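Local coordinates for bubble protein (Penicillium brevicompactum, PDB 1UOY) that may act as a toxin and may recognise a molecule, or part of one, with a negatively charged surface potential, at residues Ala20-Arg25 with Gly41-Val46. Numbering follows the deposited sequence.
Sequences AGNGDR and GKWTEV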
# COMPACT_ATOMS: atom_id res chain seq x y z
N ALA A 20 10.62 -8.66 -2.37
CA ALA A 20 11.36 -7.77 -3.25
C ALA A 20 10.77 -7.67 -4.67
O ALA A 20 10.91 -6.61 -5.32
CB ALA A 20 12.80 -8.23 -3.31
N GLY A 21 10.11 -8.73 -5.14
CA GLY A 21 9.49 -8.74 -6.47
C GLY A 21 8.39 -7.70 -6.64
O GLY A 21 7.96 -7.45 -7.75
N ASN A 22 7.93 -7.10 -5.55
CA ASN A 22 6.95 -6.03 -5.67
C ASN A 22 7.52 -4.87 -6.49
O ASN A 22 6.74 -4.11 -7.10
CB ASN A 22 6.54 -5.52 -4.28
CG ASN A 22 5.51 -6.40 -3.64
OD1 ASN A 22 4.36 -6.40 -4.07
ND2 ASN A 22 5.88 -7.14 -2.61
N GLY A 23 8.85 -4.75 -6.52
CA GLY A 23 9.42 -3.65 -7.28
C GLY A 23 8.86 -2.33 -6.78
O GLY A 23 8.70 -2.14 -5.54
N ASP A 24 8.56 -1.40 -7.70
CA ASP A 24 8.07 -0.11 -7.28
C ASP A 24 6.58 0.02 -7.35
O ASP A 24 6.07 1.13 -7.41
CB ASP A 24 8.77 1.00 -8.07
CG ASP A 24 8.53 0.94 -9.56
OD1 ASP A 24 7.61 0.25 -10.05
OD2 ASP A 24 9.27 1.67 -10.28
N ARG A 25 5.87 -1.10 -7.28
CA ARG A 25 4.39 -1.01 -7.27
C ARG A 25 3.93 -0.17 -6.09
O ARG A 25 4.46 -0.25 -4.96
CB ARG A 25 3.78 -2.41 -7.08
CG ARG A 25 3.82 -3.29 -8.33
CD ARG A 25 3.18 -4.62 -7.95
NE ARG A 25 3.18 -5.68 -8.97
CZ ARG A 25 4.19 -6.50 -9.20
NH1 ARG A 25 5.38 -6.35 -8.62
NH2 ARG A 25 3.96 -7.65 -9.86
N GLY A 41 12.36 -3.93 2.29
CA GLY A 41 11.60 -5.04 2.82
C GLY A 41 10.36 -4.73 3.60
O GLY A 41 9.79 -5.63 4.19
N LYS A 42 9.96 -3.46 3.61
CA LYS A 42 8.77 -3.08 4.32
C LYS A 42 7.90 -2.16 3.48
O LYS A 42 8.41 -1.35 2.69
CB LYS A 42 9.14 -2.32 5.60
CG LYS A 42 10.02 -3.13 6.56
CD LYS A 42 9.29 -4.32 7.18
CE LYS A 42 10.22 -5.15 8.10
NZ LYS A 42 9.76 -6.59 8.30
N TRP A 43 6.58 -2.30 3.62
CA TRP A 43 5.67 -1.35 2.95
C TRP A 43 5.88 0.01 3.58
O TRP A 43 5.65 0.22 4.76
CB TRP A 43 4.21 -1.78 3.07
CG TRP A 43 3.93 -2.97 2.21
CD1 TRP A 43 3.70 -4.26 2.63
CD2 TRP A 43 3.92 -2.99 0.79
NE1 TRP A 43 3.55 -5.08 1.56
CE2 TRP A 43 3.68 -4.33 0.41
CE3 TRP A 43 4.09 -2.02 -0.21
CZ2 TRP A 43 3.62 -4.73 -0.92
CZ3 TRP A 43 4.05 -2.43 -1.56
CH2 TRP A 43 3.82 -3.77 -1.88
N THR A 44 6.31 0.97 2.78
CA THR A 44 6.74 2.29 3.28
C THR A 44 5.89 3.34 2.65
O THR A 44 5.70 3.35 1.42
CB THR A 44 8.22 2.46 2.85
OG1 THR A 44 9.00 1.41 3.45
CG2 THR A 44 8.81 3.78 3.32
N GLU A 45 5.39 4.25 3.47
CA GLU A 45 4.53 5.31 2.92
C GLU A 45 5.35 6.29 2.09
O GLU A 45 6.35 6.84 2.59
CB GLU A 45 3.80 6.05 4.05
CG GLU A 45 2.80 7.08 3.51
CD GLU A 45 1.91 7.62 4.59
OE1 GLU A 45 2.21 8.73 5.09
OE2 GLU A 45 0.94 6.93 4.96
N VAL A 46 4.95 6.42 0.83
CA VAL A 46 5.62 7.35 -0.11
C VAL A 46 4.82 8.61 -0.40
O VAL A 46 5.36 9.58 -0.97
CB VAL A 46 6.02 6.65 -1.43
CG1 VAL A 46 7.10 5.58 -1.15
CG2 VAL A 46 4.83 6.05 -2.12
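Asn22 and Trp43 share the same first-torsion choice, each placing CG anti to its own carbonyl carbon (chi1 -82° and -72°), and this sets the asparagine amide against the far rim of the indole. The touching atoms lie on the six-membered ring: Asn22 OD1 is 3.5 Å from Trp43 CH2, and Asn22 ND2 is 3.7 Å from Trp43 CZ2. OD1 sits near the indole plane, at the ring's edge, while the amide plane is turned 69° from it. The amide thus stands across the rim instead of stacking on a face. No hydrogen bond joins the two segments; contact is by van der Waals packing, and Asn22 ND2 instead donates to Lys19 O, which anchors one end of the amide.

The Arg25 backbone flanks the same rim, with Arg25 O 4.1 Å from Trp43 CZ3, also near the ring plane. The shape of 20-25 is fixed from within. Gly23 N bonds to Ala20 O at the 3-10 segment, and Arg25 N closes the type II' turn on Asn22 O at 3.1 Å. The Arg25 side chain runs back along the loop, straight as far as NE, where the last torsion swings the guanidinium across, and its NH1 donates to Gly21 O at 2.9 Å and to Asn22 O at 3.0 Å. The bond to Gly21 O is the more bent. Both acceptors lie in the guanidinium plane, but NH1 stands above the carbonyl plane of Asn22, with Arg25 N gripping Asn22 O from the opposite face.

Phe27 meets the buried indole with its ring plane nearly perpendicular, and Asn22 also touches Cys38. The arrangement packs a type II' turn loop, just before strand 26-28, against a tryptophan of outer strand 42-48 in the three-stranded antiparallel sheet of this small, disulfide-rich protein.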